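Local coordinates for MsStt7d protein (Micromonas, PDB 4IX4) that probably acts as an ATP-dependent protein kinase, the chain being its kinase domain with ADP and magnesium bound, at residues Gln45-Lys50 against Trp108-Asn113; Thr80-Met85 against Lys185-Gly190. One frame throughout, in Å; residues are numbered along the deposited sequence.

Contact 1. Residues Gln45-Lys50 against Trp108-Asn113. With ADP (adenosine-5'-diphosphate), chain F.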
loop_
_atom_site.group_PDB
_atom_site.type_symbol
_atom_site.label_atom_id
_atom_site.label_comp_id
_atom_site.label_asym_id
_atom_site.label_seq_id
_atom_site.Cartn_x
_atom_site.Cartn_y
_atom_site.Cartn_z
ATOM N N GLN B 45 16.513 -3.458 24.164
ATOM C CA GLN B 45 15.426 -4.322 23.697
ATOM C C GLN B 45 15.156 -4.083 22.221
ATOM O O GLN B 45 14.815 -2.968 21.818
ATOM C CB GLN B 45 14.142 -4.088 24.496
ATOM C CG GLN B 45 14.253 -4.416 25.972
ATOM C CD GLN B 45 12.952 -4.184 26.715
ATOM O OE1 GLN B 45 11.886 -4.606 26.271
ATOM N NE2 GLN B 45 13.034 -3.499 27.850
ATOM N N ASP B 46 15.317 -5.123 21.413
ATOM C CA ASP B 46 15.058 -5.006 19.987
ATOM C C ASP B 46 13.557 -5.047 19.730
ATOM O O ASP B 46 12.872 -6.001 20.104
ATOM C CB ASP B 46 15.767 -6.119 19.217
ATOM C CG ASP B 46 17.279 -5.968 19.238
ATOM O OD1 ASP B 46 17.775 -4.824 19.165
ATOM O OD2 ASP B 46 17.974 -6.997 19.326
ATOM N N VAL B 47 13.049 -3.997 19.096
ATOM C CA VAL B 47 11.623 -3.882 18.848
ATOM C C VAL B 47 11.359 -3.578 17.388
ATOM O O VAL B 47 12.274 -3.243 16.633
ATOM C CB VAL B 47 10.962 -2.784 19.724
ATOM C CG1 VAL B 47 11.134 -3.102 21.207
ATOM C CG2 VAL B 47 11.527 -1.392 19.406
ATOM N N VAL B 48 10.095 -3.709 17.002
ATOM C CA VAL B 48 9.643 -3.289 15.688
ATOM C C VAL B 48 8.503 -2.300 15.923
ATOM O O VAL B 48 7.712 -2.453 16.865
ATOM C CB VAL B 48 9.223 -4.510 14.833
ATOM C CG1 VAL B 48 8.514 -4.084 13.584
ATOM C CG2 VAL B 48 10.460 -5.328 14.487
ATOM N N LEU B 49 8.449 -1.280 15.071
ATOM C CA LEU B 49 7.579 -0.125 15.246
ATOM C C LEU B 49 6.799 0.095 13.967
ATOM O O LEU B 49 7.360 -0.018 12.877
ATOM C CB LEU B 49 8.437 1.107 15.524
ATOM C CG LEU B 49 9.187 1.078 16.858
ATOM C CD1 LEU B 49 10.497 1.877 16.805
ATOM C CD2 LEU B 49 8.276 1.593 17.961
ATOM N N LYS B 50 5.513 0.405 14.081
ATOM C CA LYS B 50 4.703 0.660 12.885
ATOM C C LYS B 50 3.897 1.939 13.036
ATOM O O LYS B 50 3.271 2.160 14.070
ATOM C CB LYS B 50 3.739 -0.500 12.610
ATOM C CG LYS B 50 2.860 -0.302 11.372
ATOM C CD LYS B 50 1.949 -1.493 11.130
ATOM C CE LYS B 50 1.194 -1.346 9.822
ATOM N NZ LYS B 50 0.455 -2.598 9.484
ATOM N N TRP B 108 1.909 5.220 16.924
ATOM C CA TRP B 108 2.837 4.122 16.656
ATOM C C TRP B 108 2.414 2.866 17.414
ATOM O O TRP B 108 1.919 2.959 18.545
ATOM C CB TRP B 108 4.248 4.509 17.108
ATOM C CG TRP B 108 4.914 5.538 16.250
ATOM C CD1 TRP B 108 4.801 6.900 16.354
ATOM C CD2 TRP B 108 5.810 5.290 15.163
ATOM N NE1 TRP B 108 5.570 7.511 15.390
ATOM C CE2 TRP B 108 6.201 6.545 14.647
ATOM C CE3 TRP B 108 6.323 4.127 14.579
ATOM C CZ2 TRP B 108 7.077 6.668 13.566
ATOM C CZ3 TRP B 108 7.186 4.249 13.504
ATOM C CH2 TRP B 108 7.557 5.513 13.007
ATOM N N LEU B 109 2.626 1.698 16.810
ATOM C CA LEU B 109 2.499 0.429 17.529
ATOM C C LEU B 109 3.874 -0.210 17.686
ATOM O O LEU B 109 4.763 0.008 16.867
ATOM C CB LEU B 109 1.579 -0.532 16.779
ATOM C CG LEU B 109 0.187 0.008 16.447
ATOM C CD1 LEU B 109 -0.665 -1.071 15.786
ATOM C CD2 LEU B 109 -0.493 0.549 17.714
ATOM N N MET B 110 4.050 -1.000 18.740
ATOM C CA MET B 110 5.348 -1.602 19.021
ATOM C C MET B 110 5.212 -3.067 19.403
ATOM O O MET B 110 4.297 -3.446 20.134
ATOM C CB MET B 110 6.055 -0.840 20.149
ATOM C CG MET B 110 7.517 -1.210 20.344
ATOM S SD MET B 110 8.382 -0.127 21.506
ATOM C CE MET B 110 7.681 -0.668 23.055
ATOM N N TRP B 111 6.126 -3.879 18.883
ATOM C CA TRP B 111 6.183 -5.299 19.194
ATOM C C TRP B 111 7.628 -5.670 19.481
ATOM O O TRP B 111 8.559 -4.975 19.066
ATOM C CB TRP B 111 5.751 -6.143 17.995
ATOM C CG TRP B 111 4.363 -5.940 17.495
ATOM C CD1 TRP B 111 3.263 -6.688 17.803
ATOM C CD2 TRP B 111 3.926 -4.950 16.558
ATOM N NE1 TRP B 111 2.167 -6.224 17.117
ATOM C CE2 TRP B 111 2.548 -5.157 16.344
ATOM C CE3 TRP B 111 4.571 -3.914 15.870
ATOM C CZ2 TRP B 111 1.796 -4.363 15.478
ATOM C CZ3 TRP B 111 3.821 -3.123 15.000
ATOM C CH2 TRP B 111 2.449 -3.350 14.819
ATOM N N ALA B 112 7.810 -6.803 20.148
ATOM C CA ALA B 112 9.130 -7.396 20.265
ATOM C C ALA B 112 9.618 -7.818 18.881
ATOM O O ALA B 112 8.844 -8.326 18.066
ATOM C CB ALA B 112 9.080 -8.608 21.176
ATOM N N ASN B 113 10.903 -7.622 18.613
ATOM C CA ASN B 113 11.497 -8.202 17.414
ATOM C C ASN B 113 11.647 -9.707 17.641
ATOM O O ASN B 113 12.458 -10.141 18.466
ATOM C CB ASN B 113 12.851 -7.556 17.112
ATOM C CG ASN B 113 13.459 -8.061 15.820
ATOM O OD1 ASN B 113 13.310 -9.225 15.471
ATOM N ND2 ASN B 113 14.151 -7.182 15.103
HETATM P PB ADP F . 5.534 -6.204 3.038
HETATM O O1B ADP F . 4.288 -7.018 3.262
HETATM O O2B ADP F . 6.820 -6.972 3.242
HETATM O O3B ADP F . 5.493 -5.354 1.785
HETATM P PA ADP F . 5.489 -5.430 5.758
HETATM O O1A ADP F . 4.786 -6.750 5.979
HETATM O O2A ADP F . 5.074 -4.192 6.527
HETATM O O3A ADP F . 5.513 -5.077 4.192
HETATM O "O5'" ADP F . 7.033 -5.712 6.101
HETATM C "C5'" ADP F . 7.414 -5.554 7.453
HETATM C "C4'" ADP F . 8.677 -6.344 7.733
HETATM O "O4'" ADP F . 8.884 -6.209 9.134
HETATM C "C3'" ADP F . 8.549 -7.823 7.404
HETATM O "O3'" ADP F . 9.658 -8.263 6.615
HETATM C "C2'" ADP F . 8.646 -8.506 8.742
HETATM O "O2'" ADP F . 9.460 -9.681 8.675
HETATM C "C1'" ADP F . 9.228 -7.467 9.692
HETATM N N9 ADP F . 8.564 -7.605 10.999
HETATM C C8 ADP F . 7.297 -7.246 11.281
HETATM N N7 ADP F . 6.998 -7.536 12.573
HETATM C C5 ADP F . 8.096 -8.084 13.123
HETATM C C6 ADP F . 8.468 -8.598 14.451
HETATM N N6 ADP F . 7.566 -8.572 15.461
HETATM N N1 ADP F . 9.716 -9.089 14.605
HETATM C C2 ADP F . 10.614 -9.108 13.606
HETATM N N3 ADP F . 10.347 -8.647 12.367
HETATM C C4 ADP F . 9.128 -8.134 12.083
HETATM O O HOH W 1 14.653 -4.562 15.928
#
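The central strand of the kinase N-lobe sheet, which carries the lysine Lys50 of the nucleotide site, pairs here with the strand that runs into the hinge. Residues 45-50 and 108-112 are antiparallel, their short axes 4.6 Å apart. Val48 and Trp111 exchange both backbone hydrogen bonds, as do Lys50 and Leu109, and a further bond from Asn113 N to Asp46 O (3.0 Å) arrives above the carbonyl plane, carrying the pairing into the hinge. Side chains divide between the two faces. On one, Leu49 and Met110 lie side by side and point the same way, Leu49 CD2 resting 3.8 Å from Met110 CG, while Val47 CB crosses the same methionine chain at an angle, also meeting Met110 CG. Leu49 CB also meets the benzo part of Trp108 at CE3 (3.8 Å). The other face holds Val48, Lys50, Leu109 and Trp111. Here Lys50 CB sits in the plane of the Trp111 ring at its edge, 3.5 Å from CZ3. From there the lysine chain is fully extended, with CG anti to the backbone N (chi1 -180°), which carries NZ off the sheet to a salt bridge with Glu66 of helix 59-76, the pairing found in active kinases. Trp111 NE1 is bound by Asn70 of that helix. Val48 spreads both methyls over the adenine, CG2 lying 3.8 Å from ADP C6, and the hinge residue Ala112 accepts the adenine amino group through its O (2.9 Å from ADP N6). Beyond it, Asn113 OD1 receives Gly115 N and comes within 3.3 Å of ADP C2, and Asn113 ND2 donates to a water that itself donates to Val47 O.

Contact 2. Residues Thr80-Met85 against Lys185-Gly190. With MG (magnesium ion), chain G; ADP (adenosine-5'-diphosphate), chain F.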
loop_
_atom_site.group_PDB
_atom_site.type_symbol
_atom_site.label_atom_id
_atom_site.label_comp_id
_atom_site.label_asym_id
_atom_site.label_seq_id
_atom_site.Cartn_x
_atom_site.Cartn_y
_atom_site.Cartn_z
ATOM N N THR B 80 0.638 -16.890 19.896
ATOM C CA THR B 80 0.294 -17.138 18.497
ATOM C C THR B 80 0.983 -16.140 17.587
ATOM O O THR B 80 1.372 -16.489 16.472
ATOM C CB THR B 80 -1.227 -17.069 18.221
ATOM O OG1 THR B 80 -1.741 -15.772 18.579
ATOM C CG2 THR B 80 -1.965 -18.153 18.994
ATOM N N CYS B 81 1.133 -14.904 18.068
ATOM C CA CYS B 81 1.631 -13.807 17.241
ATOM C C CYS B 81 2.790 -13.081 17.927
ATOM O O CYS B 81 3.039 -13.283 19.121
ATOM C CB CYS B 81 0.504 -12.806 16.976
ATOM S SG CYS B 81 -0.934 -13.452 16.115
ATOM N N ALA B 82 3.491 -12.226 17.181
ATOM C CA ALA B 82 4.546 -11.406 17.777
ATOM C C ALA B 82 4.047 -10.705 19.040
ATOM O O ALA B 82 2.938 -10.175 19.069
ATOM C CB ALA B 82 5.060 -10.376 16.782
ATOM N N ARG B 83 4.878 -10.692 20.074
ATOM C CA ARG B 83 4.512 -10.079 21.343
ATOM C C ARG B 83 4.227 -8.596 21.176
ATOM O O ARG B 83 5.076 -7.850 20.704
ATOM C CB ARG B 83 5.624 -10.277 22.363
ATOM C CG ARG B 83 5.346 -9.597 23.690
ATOM C CD ARG B 83 6.197 -10.173 24.811
ATOM N NE ARG B 83 7.637 -10.067 24.567
ATOM C CZ ARG B 83 8.401 -9.056 24.972
ATOM N NH1 ARG B 83 7.870 -8.032 25.628
ATOM N NH2 ARG B 83 9.702 -9.062 24.708
ATOM N N PHE B 84 3.030 -8.188 21.582
ATOM C CA PHE B 84 2.569 -6.809 21.428
ATOM C C PHE B 84 2.915 -5.985 22.664
ATOM O O PHE B 84 2.539 -6.336 23.788
ATOM C CB PHE B 84 1.058 -6.800 21.166
ATOM C CG PHE B 84 0.463 -5.428 21.021
ATOM C CD1 PHE B 84 0.932 -4.548 20.059
ATOM C CD2 PHE B 84 -0.590 -5.026 21.828
ATOM C CE1 PHE B 84 0.371 -3.286 19.922
ATOM C CE2 PHE B 84 -1.155 -3.761 21.688
ATOM C CZ PHE B 84 -0.673 -2.896 20.733
ATOM N N MET B 85 3.635 -4.884 22.449
ATOM C CA MET B 85 4.143 -4.070 23.547
ATOM C C MET B 85 3.369 -2.774 23.753
ATOM O O MET B 85 3.674 -2.016 24.667
ATOM C CB MET B 85 5.642 -3.798 23.367
ATOM C CG MET B 85 6.475 -5.085 23.325
ATOM S SD MET B 85 8.232 -4.824 22.997
ATOM C CE MET B 85 8.723 -4.106 24.562
ATOM N N LYS B 185 5.752 -17.838 14.899
ATOM C CA LYS B 185 4.768 -16.855 15.338
ATOM C C LYS B 185 4.263 -16.080 14.131
ATOM O O LYS B 185 5.028 -15.766 13.214
ATOM C CB LYS B 185 5.371 -15.883 16.344
ATOM C CG LYS B 185 5.769 -16.533 17.673
ATOM C CD LYS B 185 6.272 -15.502 18.665
ATOM C CE LYS B 185 6.815 -16.173 19.918
ATOM N NZ LYS B 185 7.264 -15.165 20.928
ATOM N N LEU B 186 2.977 -15.769 14.138
ATOM C CA LEU B 186 2.391 -14.932 13.103
ATOM C C LEU B 186 2.723 -13.470 13.348
ATOM O O LEU B 186 2.808 -13.027 14.496
ATOM C CB LEU B 186 0.873 -15.104 13.088
ATOM C CG LEU B 186 0.411 -16.396 12.405
ATOM C CD1 LEU B 186 -0.964 -16.842 12.913
ATOM C CD2 LEU B 186 0.415 -16.244 10.878
ATOM N N ILE B 187 2.891 -12.718 12.265
ATOM C CA ILE B 187 2.956 -11.267 12.375
ATOM C C ILE B 187 1.897 -10.647 11.476
ATOM O O ILE B 187 1.262 -11.335 10.667
ATOM C CB ILE B 187 4.344 -10.702 11.986
ATOM C CG1 ILE B 187 4.762 -11.212 10.606
ATOM C CG2 ILE B 187 5.390 -11.074 13.030
ATOM C CD1 ILE B 187 6.005 -10.526 10.055
ATOM N N ASP B 188 1.738 -9.333 11.599
ATOM C CA ASP B 188 0.884 -8.568 10.701
ATOM C C ASP B 188 -0.597 -8.892 10.845
ATOM O O ASP B 188 -1.155 -9.657 10.058
ATOM C CB ASP B 188 1.323 -8.771 9.248
ATOM C CG ASP B 188 0.951 -7.601 8.358
ATOM O OD1 ASP B 188 0.109 -6.778 8.777
ATOM O OD2 ASP B 188 1.498 -7.505 7.240
ATOM N N LEU B 189 -1.233 -8.298 11.848
ATOM C CA LEU B 189 -2.679 -8.404 12.001
ATOM C C LEU B 189 -3.425 -7.236 11.327
ATOM O O LEU B 189 -4.594 -6.984 11.614
ATOM C CB LEU B 189 -3.034 -8.499 13.491
ATOM C CG LEU B 189 -2.569 -9.790 14.185
ATOM C CD1 LEU B 189 -2.521 -9.618 15.695
ATOM C CD2 LEU B 189 -3.477 -10.951 13.791
ATOM N N GLY B 190 -2.760 -6.543 10.410
ATOM C CA GLY B 190 -3.354 -5.370 9.777
ATOM C C GLY B 190 -4.565 -5.664 8.904
ATOM O O GLY B 190 -5.365 -4.776 8.624
HETATM MG MG MG G . 2.774 -7.335 5.151
HETATM P PB ADP F . 5.534 -6.204 3.038
HETATM O O1B ADP F . 4.288 -7.018 3.262
HETATM O O2B ADP F . 6.820 -6.972 3.242
HETATM O O3B ADP F . 5.493 -5.354 1.785
HETATM P PA ADP F . 5.489 -5.430 5.758
HETATM O O1A ADP F . 4.786 -6.750 5.979
HETATM O O2A ADP F . 5.074 -4.192 6.527
HETATM O O3A ADP F . 5.513 -5.077 4.192
HETATM O "O5'" ADP F . 7.033 -5.712 6.101
HETATM C "C5'" ADP F . 7.414 -5.554 7.453
HETATM C "C4'" ADP F . 8.677 -6.344 7.733
HETATM O "O4'" ADP F . 8.884 -6.209 9.134
HETATM C "C3'" ADP F . 8.549 -7.823 7.404
HETATM O "O3'" ADP F . 9.658 -8.263 6.615
HETATM C "C2'" ADP F . 8.646 -8.506 8.742
HETATM O "O2'" ADP F . 9.460 -9.681 8.675
HETATM C "C1'" ADP F . 9.228 -7.467 9.692
HETATM N N9 ADP F . 8.564 -7.605 10.999
HETATM C C8 ADP F . 7.297 -7.246 11.281
HETATM N N7 ADP F . 6.998 -7.536 12.573
HETATM C C5 ADP F . 8.096 -8.084 13.123
HETATM C C6 ADP F . 8.468 -8.598 14.451
HETATM N N6 ADP F . 7.566 -8.572 15.461
HETATM N N1 ADP F . 9.716 -9.089 14.605
HETATM C C2 ADP F . 10.614 -9.108 13.606
HETATM N N3 ADP F . 10.347 -8.647 12.367
HETATM C C4 ADP F . 9.128 -8.134 12.083
HETATM O O HOH W 2 4.437 -13.863 21.412
HETATM O O HOH W 3 4.222 -9.468 5.026
HETATM O O HOH W 4 1.130 -8.319 3.677
HETATM O O HOH W 5 1.616 -5.290 5.612
#
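Two backbone hydrogen bonds join Thr80-Ala82 to Lys185-Ile187, tying the segment ahead of strand 84-90 to the approach to the kinase DFG-type magnesium motif, here Asp188-Leu189-Gly190. Leu186 N donates to Thr80 O (2.9 Å), and Leu186 O accepts Ala82 N, so Leu186 is held through both its own N-H and its own C=O, in a single backbone bridge to Cys81. Apolar contacts flank this bridge. Cys81 SG lies 3.9 Å from Leu186 CB and reaches Leu189 CD1 more distantly, while Ala82 CB meets Ile187 CG2 at 3.8 Å. Ala82 and Ile187 also border the nucleotide: Ala82 CB approaches ADP N6, and Ile187 CD1 lies 3.6 Å from ADP C2', on the adenine face opposite Val48, close to the ribose. Among polar groups, the extended Lys185 chain passes Cys81 O and ends in salt bridges with Glu114 and Asp180; a water joins Lys185 NZ to Cys81 O. Metal coordination falls to Asp188, whose OD2 binds magnesium at 2.5 Å together with ADP O1A, ADP O1B and three waters. Its other oxygen, OD1, receives a weak bond from Gly190 N. The bridge at Leu186 probably helps to set the course of the chain into the motif, and OD2 on the metal, with the weak bond to OD1, would favour the observed turn of the Asp188 carboxylate.

The centres of contact 1 and contact 2 lie about 10 Å apart, and their segments alternate along the chain: 45-50, 80-85, 108-113, 185-190. Strands 84-90 and 106-112 are neighbours in the five-stranded N-lobe sheet, so the contacts meet directly, Met110 O lying 2.8 Å from Met85 N and Ala112 N 3.0 Å from Arg83 O, both probable hydrogen bonds. From the sheet's middle, contact 1 leads to the hinge, whereas contact 2 brings in the 183-186 strand and the magnesium motif. Both touch ADP: the first at the adenine, the second at adenine, ribose and, through the metal, the phosphates. Together they frame the nucleotide cleft of the kinase domain.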